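PDB 2NXF: manganese-dependent ADP-ribose/CDP-alcohol diphosphatase from Danio rerio, which probably hydrolyses the diphosphate bond of ADP-ribose and of CDP-alcohols such as CDP-choline and CDP-glycerol, using a two-metal centre. Local coordinates for residues A[229-234]-A[278-283]; A[141-146]-A[214-219]. All coordinates share one frame; numbering follows the deposited sequence.

Contact 1. Residues A[229-234]-A[278-283]; sequences LPVHPC and AQHITL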
ATOM      1  N   LEU A 229       2.561  -3.475   0.659  1.00 24.08           N
ATOM      2  CA  LEU A 229       2.573  -4.923   0.855  1.00 23.60           C
ATOM      3  C   LEU A 229       1.924  -5.365   2.157  1.00 23.85           C
ATOM      4  O   LEU A 229       2.185  -4.787   3.230  1.00 24.07           O
ATOM      5  CB  LEU A 229       4.024  -5.458   0.870  1.00 23.81           C
ATOM      6  CG  LEU A 229       4.826  -5.269  -0.426  1.00 23.02           C
ATOM      7  CD1 LEU A 229       6.258  -5.835  -0.251  1.00 25.94           C
ATOM      8  CD2 LEU A 229       4.128  -5.895  -1.596  1.00 26.31           C
ATOM      9  N   PRO A 230       1.101  -6.421   2.082  1.00 23.48           N
ATOM     10  CA  PRO A 230       0.556  -7.048   3.297  1.00 23.89           C
ATOM     11  C   PRO A 230       1.642  -7.807   4.065  1.00 23.71           C
ATOM     12  O   PRO A 230       2.682  -8.181   3.490  1.00 23.85           O
ATOM     13  CB  PRO A 230      -0.492  -8.029   2.750  1.00 23.58           C
ATOM     14  CG  PRO A 230      -0.025  -8.363   1.370  1.00 25.16           C
ATOM     15  CD  PRO A 230       0.597  -7.068   0.856  1.00 23.45           C
ATOM     16  N   VAL A 231       1.391  -8.023   5.355  1.00 23.63           N
ATOM     17  CA  VAL A 231       2.350  -8.754   6.196  1.00 23.17           C
ATOM     18  C   VAL A 231       1.751  -9.957   6.926  1.00 23.44           C
ATOM     19  O   VAL A 231       2.490 -10.784   7.457  1.00 22.96           O
ATOM     20  CB  VAL A 231       3.074  -7.827   7.211  1.00 23.05           C
ATOM     21  CG1 VAL A 231       3.890  -6.717   6.488  1.00 24.27           C
ATOM     22  CG2 VAL A 231       2.055  -7.223   8.225  1.00 23.46           C
ATOM     23  N   HIS A 232       0.423 -10.091   6.947  1.00 23.60           N
ATOM     24  CA  HIS A 232      -0.166 -11.239   7.662  1.00 23.96           C
ATOM     25  C   HIS A 232      -0.616 -12.306   6.662  1.00 24.21           C
ATOM     26  O   HIS A 232      -1.422 -12.022   5.784  1.00 23.33           O
ATOM     27  CB  HIS A 232      -1.338 -10.806   8.551  1.00 24.46           C
ATOM     28  CG  HIS A 232      -1.632 -11.782   9.648  1.00 25.32           C
ATOM     29  ND1 HIS A 232      -1.880 -13.119   9.408  1.00 28.38           N
ATOM     30  CD2 HIS A 232      -1.700 -11.618  10.990  1.00 26.48           C
ATOM     31  CE1 HIS A 232      -2.087 -13.735  10.561  1.00 28.33           C
ATOM     32  NE2 HIS A 232      -1.982 -12.848  11.537  1.00 26.77           N
ATOM     33  N   PRO A 233      -0.083 -13.540   6.790  1.00 24.58           N
ATOM     34  CA  PRO A 233      -0.466 -14.604   5.866  1.00 24.82           C
ATOM     35  C   PRO A 233      -1.975 -14.894   5.757  1.00 25.34           C
ATOM     36  O   PRO A 233      -2.406 -15.461   4.748  1.00 25.86           O
ATOM     37  CB  PRO A 233       0.273 -15.840   6.418  1.00 25.27           C
ATOM     38  CG  PRO A 233       1.407 -15.293   7.166  1.00 26.24           C
ATOM     39  CD  PRO A 233       0.931 -13.999   7.763  1.00 25.06           C
ATOM     40  N   CYS A 234      -2.760 -14.539   6.784  0.60 25.69           N
ATOM     41  CA  CYS A 234      -4.229 -14.727   6.732  0.60 26.72           C
ATOM     42  C   CYS A 234      -4.927 -13.695   5.856  0.60 25.83           C
ATOM     43  O   CYS A 234      -6.094 -13.871   5.496  0.60 25.13           O
ATOM     44  CB  CYS A 234      -4.886 -14.719   8.126  0.60 27.21           C
ATOM     45  SG  CYS A 234      -4.458 -13.348   9.247  0.60 33.83           S
ATOM     46  N   ALA A 278      -5.419  -6.963  16.378  1.00 30.63           N
ATOM     47  CA  ALA A 278      -5.180  -6.037  15.272  1.00 29.67           C
ATOM     48  C   ALA A 278      -5.831  -6.570  14.005  1.00 28.54           C
ATOM     49  O   ALA A 278      -5.763  -7.755  13.718  1.00 28.44           O
ATOM     50  CB  ALA A 278      -3.708  -5.833  15.053  1.00 29.99           C
ATOM     51  N   GLN A 279      -6.470  -5.680  13.263  1.00 26.68           N
ATOM     52  CA  GLN A 279      -7.126  -6.051  12.023  1.00 25.27           C
ATOM     53  C   GLN A 279      -6.177  -5.837  10.851  1.00 24.94           C
ATOM     54  O   GLN A 279      -5.584  -4.767  10.732  1.00 24.85           O
ATOM     55  CB  GLN A 279      -8.369  -5.179  11.857  1.00 25.55           C
ATOM     56  CG  GLN A 279      -9.074  -5.321  10.553  1.00 27.30           C
ATOM     57  CD  GLN A 279      -9.981  -6.522  10.542  1.00 29.84           C
ATOM     58  OE1 GLN A 279     -10.857  -6.655  11.409  1.00 29.56           O
ATOM     59  NE2 GLN A 279      -9.791  -7.408   9.556  1.00 29.71           N
ATOM     60  N   HIS A 280      -6.045  -6.844   9.989  1.00 23.50           N
ATOM     61  CA  HIS A 280      -5.322  -6.679   8.723  1.00 23.96           C
ATOM     62  C   HIS A 280      -6.316  -6.605   7.594  1.00 24.11           C
ATOM     63  O   HIS A 280      -7.245  -7.421   7.525  1.00 24.36           O
ATOM     64  CB  HIS A 280      -4.327  -7.824   8.527  1.00 23.96           C
ATOM     65  CG  HIS A 280      -3.206  -7.773   9.519  1.00 24.19           C
ATOM     66  ND1 HIS A 280      -1.960  -7.294   9.196  1.00 24.97           N
ATOM     67  CD2 HIS A 280      -3.181  -8.035  10.851  1.00 25.60           C
ATOM     68  CE1 HIS A 280      -1.198  -7.296  10.277  1.00 25.15           C
ATOM     69  NE2 HIS A 280      -1.911  -7.753  11.294  1.00 26.46           N
ATOM     70  N   ILE A 281      -6.142  -5.595   6.742  1.00 23.92           N
ATOM     71  CA  ILE A 281      -7.032  -5.398   5.605  1.00 24.41           C
ATOM     72  C   ILE A 281      -6.180  -5.269   4.349  1.00 24.33           C
ATOM     73  O   ILE A 281      -5.281  -4.424   4.279  1.00 24.39           O
ATOM     74  CB  ILE A 281      -7.882  -4.110   5.753  1.00 23.45           C
ATOM     75  CG1 ILE A 281      -8.653  -4.116   7.082  1.00 25.38           C
ATOM     76  CG2 ILE A 281      -8.841  -3.935   4.555  1.00 26.79           C
ATOM     77  CD1 ILE A 281      -9.178  -2.729   7.476  1.00 26.80           C
ATOM     78  N   THR A 282      -6.448  -6.120   3.364  1.00 23.19           N
ATOM     79  CA  THR A 282      -5.804  -5.995   2.064  1.00 23.75           C
ATOM     80  C   THR A 282      -6.883  -5.608   1.063  1.00 24.58           C
ATOM     81  O   THR A 282      -7.790  -6.379   0.804  1.00 25.47           O
ATOM     82  CB  THR A 282      -5.106  -7.310   1.643  1.00 24.48           C
ATOM     83  OG1 THR A 282      -4.198  -7.709   2.677  1.00 24.73           O
ATOM     84  CG2 THR A 282      -4.322  -7.132   0.299  1.00 25.19           C
ATOM     85  N   LEU A 283      -6.790  -4.388   0.545  1.00 24.83           N
ATOM     86  CA  LEU A 283      -7.821  -3.864  -0.333  1.00 25.23           C
ATOM     87  C   LEU A 283      -7.781  -4.494  -1.710  1.00 24.98           C
ATOM     88  O   LEU A 283      -6.707  -4.624  -2.317  1.00 24.55           O
ATOM     89  CB  LEU A 283      -7.655  -2.349  -0.483  1.00 26.00           C
ATOM     90  CG  LEU A 283      -7.954  -1.512   0.755  1.00 29.36           C
ATOM     91  CD1 LEU A 283      -7.500  -0.080   0.491  1.00 31.49           C
ATOM     92  CD2 LEU A 283      -9.464  -1.571   1.086  1.00 31.00           C
TER
HETATM   93  O   HOH W   1      -1.217  -7.671   6.464  1.00 14.19           O

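Contact 2. Residues A[141-146]-A[214-219]; sequences NFRFVL and TLSDHK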
ATOM      1  N   ASN A 141      -6.196  11.598  19.177  1.00 24.34           N
ATOM      2  CA  ASN A 141      -6.139  10.186  19.603  1.00 23.57           C
ATOM      3  C   ASN A 141      -5.946   9.176  18.466  1.00 23.51           C
ATOM      4  O   ASN A 141      -6.068   7.963  18.693  1.00 23.68           O
ATOM      5  CB  ASN A 141      -7.374   9.786  20.445  1.00 24.42           C
ATOM      6  CG  ASN A 141      -7.629  10.731  21.610  1.00 25.09           C
ATOM      7  OD1 ASN A 141      -8.709  11.322  21.730  1.00 28.69           O
ATOM      8  ND2 ASN A 141      -6.640  10.874  22.479  1.00 22.60           N
ATOM      9  N   PHE A 142      -5.682   9.673  17.259  1.00 22.34           N
ATOM     10  CA  PHE A 142      -5.406   8.807  16.095  1.00 22.38           C
ATOM     11  C   PHE A 142      -4.102   9.153  15.435  1.00 23.58           C
ATOM     12  O   PHE A 142      -3.682  10.326  15.434  1.00 24.49           O
ATOM     13  CB  PHE A 142      -6.541   8.878  15.064  1.00 21.98           C
ATOM     14  CG  PHE A 142      -7.821   8.303  15.571  1.00 21.78           C
ATOM     15  CD1 PHE A 142      -8.037   6.934  15.512  1.00 21.47           C
ATOM     16  CD2 PHE A 142      -8.796   9.121  16.151  1.00 23.04           C
ATOM     17  CE1 PHE A 142      -9.210   6.379  16.023  1.00 20.30           C
ATOM     18  CE2 PHE A 142      -9.986   8.574  16.652  1.00 23.32           C
ATOM     19  CZ  PHE A 142     -10.184   7.205  16.586  1.00 21.24           C
ATOM     20  N   ARG A 143      -3.451   8.132  14.886  1.00 22.42           N
ATOM     21  CA  ARG A 143      -2.170   8.347  14.222  1.00 22.86           C
ATOM     22  C   ARG A 143      -2.132   7.493  12.969  1.00 23.19           C
ATOM     23  O   ARG A 143      -2.577   6.351  13.009  1.00 22.83           O
ATOM     24  CB  ARG A 143      -1.000   8.020  15.149  1.00 22.91           C
ATOM     25  CG  ARG A 143       0.347   8.477  14.517  1.00 25.18           C
ATOM     26  CD  ARG A 143       1.404   8.695  15.543  1.00 25.74           C
ATOM     27  NE  ARG A 143       0.969   9.675  16.526  1.00 24.67           N
ATOM     28  CZ  ARG A 143       1.194  10.985  16.440  1.00 24.86           C
ATOM     29  NH1 ARG A 143       1.881  11.496  15.415  1.00 24.66           N
ATOM     30  NH2 ARG A 143       0.743  11.778  17.384  1.00 23.43           N
ATOM     31  N   PHE A 144      -1.660   8.076  11.862  1.00 23.04           N
ATOM     32  CA  PHE A 144      -1.447   7.347  10.599  1.00 23.41           C
ATOM     33  C   PHE A 144       0.038   7.154  10.401  1.00 24.11           C
ATOM     34  O   PHE A 144       0.829   8.080  10.635  1.00 23.60           O
ATOM     35  CB  PHE A 144      -1.955   8.164   9.395  1.00 24.79           C
ATOM     36  CG  PHE A 144      -3.451   8.110   9.172  1.00 26.61           C
ATOM     37  CD1 PHE A 144      -4.323   7.704  10.168  1.00 28.54           C
ATOM     38  CD2 PHE A 144      -3.984   8.511   7.944  1.00 28.80           C
ATOM     39  CE1 PHE A 144      -5.729   7.674   9.922  1.00 30.28           C
ATOM     40  CE2 PHE A 144      -5.365   8.480   7.704  1.00 28.79           C
ATOM     41  CZ  PHE A 144      -6.224   8.059   8.682  1.00 28.73           C
ATOM     42  N   VAL A 145       0.417   5.971   9.920  1.00 23.70           N
ATOM     43  CA  VAL A 145       1.813   5.675   9.622  1.00 24.57           C
ATOM     44  C   VAL A 145       1.827   5.095   8.212  1.00 25.17           C
ATOM     45  O   VAL A 145       1.093   4.136   7.930  1.00 25.21           O
ATOM     46  CB  VAL A 145       2.405   4.632  10.610  1.00 24.49           C
ATOM     47  CG1 VAL A 145       3.870   4.312  10.255  1.00 26.01           C
ATOM     48  CG2 VAL A 145       2.303   5.127  12.075  1.00 23.88           C
ATOM     49  N   LEU A 146       2.629   5.674   7.321  1.00 25.27           N
ATOM     50  CA  LEU A 146       2.785   5.137   5.973  1.00 25.78           C
ATOM     51  C   LEU A 146       4.174   4.542   5.903  1.00 26.20           C
ATOM     52  O   LEU A 146       5.154   5.233   6.242  1.00 25.41           O
ATOM     53  CB  LEU A 146       2.676   6.243   4.904  1.00 26.22           C
ATOM     54  CG  LEU A 146       1.281   6.496   4.310  1.00 29.16           C
ATOM     55  CD1 LEU A 146       0.429   7.205   5.350  1.00 31.92           C
ATOM     56  CD2 LEU A 146       1.384   7.324   3.007  1.00 27.01           C
ATOM     57  N   THR A 214       5.356   2.641  20.446  1.00 22.20           N
ATOM     58  CA  THR A 214       5.588   2.777  21.880  1.00 22.35           C
ATOM     59  C   THR A 214       4.997   4.104  22.378  1.00 22.35           C
ATOM     60  O   THR A 214       4.286   4.149  23.381  1.00 22.71           O
ATOM     61  CB  THR A 214       7.090   2.694  22.203  1.00 22.66           C
ATOM     62  OG1 THR A 214       7.573   1.369  21.913  1.00 24.45           O
ATOM     63  CG2 THR A 214       7.372   3.048  23.673  1.00 20.69           C
ATOM     64  N   LEU A 215       5.261   5.176  21.640  1.00 22.86           N
ATOM     65  CA  LEU A 215       4.753   6.474  22.036  1.00 23.86           C
ATOM     66  C   LEU A 215       3.227   6.498  21.926  1.00 22.72           C
ATOM     67  O   LEU A 215       2.558   6.979  22.840  1.00 22.95           O
ATOM     68  CB  LEU A 215       5.419   7.587  21.238  1.00 24.03           C
ATOM     69  CG  LEU A 215       6.944   7.758  21.476  1.00 27.06           C
ATOM     70  CD1 LEU A 215       7.280   9.138  20.963  1.00 32.38           C
ATOM     71  CD2 LEU A 215       7.375   7.638  22.932  1.00 30.97           C
ATOM     72  N   SER A 216       2.689   5.926  20.847  1.00 23.17           N
ATOM     73  CA  SER A 216       1.230   5.801  20.700  1.00 22.90           C
ATOM     74  C   SER A 216       0.574   5.008  21.826  1.00 22.37           C
ATOM     75  O   SER A 216      -0.486   5.405  22.322  1.00 23.35           O
ATOM     76  CB  SER A 216       0.897   5.208  19.345  1.00 22.76           C
ATOM     77  OG  SER A 216       1.129   6.192  18.347  1.00 24.74           O
ATOM     78  N   ASP A 217       1.222   3.933  22.279  1.00 22.19           N
ATOM     79  CA  ASP A 217       0.716   3.168  23.440  1.00 22.18           C
ATOM     80  C   ASP A 217       0.518   4.100  24.635  1.00 22.44           C
ATOM     81  O   ASP A 217      -0.538   4.125  25.268  1.00 22.90           O
ATOM     82  CB  ASP A 217       1.699   2.058  23.873  1.00 22.79           C
ATOM     83  CG  ASP A 217       1.834   0.927  22.847  1.00 24.27           C
ATOM     84  OD1 ASP A 217       0.997   0.791  21.925  1.00 24.58           O
ATOM     85  OD2 ASP A 217       2.811   0.156  22.975  1.00 26.56           O
ATOM     86  N   HIS A 218       1.563   4.860  24.954  1.00 21.91           N
ATOM     87  CA  HIS A 218       1.516   5.705  26.137  1.00 23.32           C
ATOM     88  C   HIS A 218       0.599   6.910  26.006  1.00 24.15           C
ATOM     89  O   HIS A 218       0.105   7.427  27.013  1.00 25.45           O
ATOM     90  CB  HIS A 218       2.928   6.097  26.526  1.00 22.77           C
ATOM     91  CG  HIS A 218       3.723   4.935  27.022  1.00 21.58           C
ATOM     92  ND1 HIS A 218       3.434   4.307  28.213  1.00 20.78           N
ATOM     93  CD2 HIS A 218       4.755   4.253  26.474  1.00 22.25           C
ATOM     94  CE1 HIS A 218       4.286   3.313  28.398  1.00 22.89           C
ATOM     95  NE2 HIS A 218       5.093   3.255  27.354  1.00 21.75           N
ATOM     96  N   LYS A 219       0.357   7.335  24.774  1.00 24.13           N
ATOM     97  CA  LYS A 219      -0.594   8.414  24.512  1.00 25.20           C
ATOM     98  C   LYS A 219      -2.031   7.917  24.327  1.00 25.73           C
ATOM     99  O   LYS A 219      -2.952   8.728  24.171  1.00 26.29           O
ATOM    100  CB  LYS A 219      -0.147   9.253  23.320  1.00 25.65           C
ATOM    101  CG  LYS A 219       1.196   9.945  23.531  1.00 27.74           C
ATOM    102  CD  LYS A 219       1.636  10.684  22.262  1.00 31.97           C
ATOM    103  CE  LYS A 219       2.089   9.756  21.176  1.00 37.87           C
ATOM    104  NZ  LYS A 219       2.334  10.497  19.907  1.00 41.17           N
TER
HETATM  105  O   HOH W   2      -4.210  10.283  22.478  1.00 36.00           O

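Contact 1. Residues A[229-234]-A[278-283]
In this metallophosphoesterase fold, the loop that follows strand 222-227 just after zinc ligand His228 packs over strand 279-282, with Pro230, Val231 and His232 meeting His280 and Thr282. The two histidine rings form a T-shaped (edge-to-face) pair. The His232 edge points at the His280 face, the centroids are 5.0 Å apart and the planes are turned by 63°. His232 CB makes a CH-pi contact over that face, 3.7 Å from the His280 centroid and 15° off the ring normal. With His232 CG anti to the backbone N (chi1 -159°), His232 CD2 lies 3.9 Å from His280 CD2. At the His280 edge, Val231 CG2 lies 3.8 Å from His280 CE1. A water joins His280 ND1, at 2.9 Å, to the backbone N of Val231, to which it serves as acceptor. With His280 cut back to an alanine, this water is likely to lose one of its partners and the His232 edge its aromatic face. Pro230 CB rests 3.7 Å from Thr282 OG1, whose hydrogen bond goes to the backbone O of Ala235. The His232 ring is held at both nitrogens. NE2 bonds to Asp274 OD1, while the backbone N of Cys234, whose SG is in a disulfide with Cys272, donates a nearly straight bond to His232 ND1 at 3.1 Å, close to the ring plane.

Contact 2. Residues A[141-146]-A[214-219]
Ser216 is where the last turns of helix 203-219 first meet Arg143 of strand 142-146. Ser216 OG sits 3.8 Å from Arg143 CD and 3.9 Å from Arg143 NE. No hydrogen bond joins Ser216 and Arg143; Ser216 OG bonds to Glu221 OE1 instead. The same carboxylate oxygen forms a salt bridge with Arg143 NE, so Glu221 ties the two side chains together. The Asp217 carboxylate bonds to Ser257 OG and His255 ND1. Lys219 N bonds to Leu215 O at 3.0 Å. The lysine chain bends at chi3 (-73°) and brings Lys219 NZ to 3.2 Å from Arg143 NH2. Both atoms are donors and make no bond to each other. Their charges are probably balanced by Glu221, which forms a long, weak ion pair with Lys219 NZ, and by Glu135, which makes a salt bridge with Arg143 NH1. With Arg143 CG anti to the backbone N (chi1 -171°), the arginine chain reaches CD beside Ser216 OG, and the bend at chi3 follows. Strand 142-146 runs between strands 134-139 and 222-227 of a mixed sheet. Helix 203-219 packs on this sheet: Val145 touches Trp208, Leu209 and Val212, Arg143 also touches Val212, and Ser216 rests on Val223 of strand 222-227.

Overall arrangement
Both contacts involve the same seven-stranded mixed sheet. Their centres are 19 Å apart and their nearest atoms about 10 Å apart, so they do not touch. Contact 2 closes before contact 1 opens along the chain. Strands 222-227 and 258-263 separate strand 142-146 of contact 2 from strand 279-282 of contact 1. Strand 222-227 also links them in sequence: it follows the helix of contact 2 and leads into the loop of contact 1. Contact 1 is buried near the dinuclear zinc centre, with the Pro230 side chain about 8 Å from a zinc ion. Contact 2 is partly buried and joins helix to sheet away from the metal site.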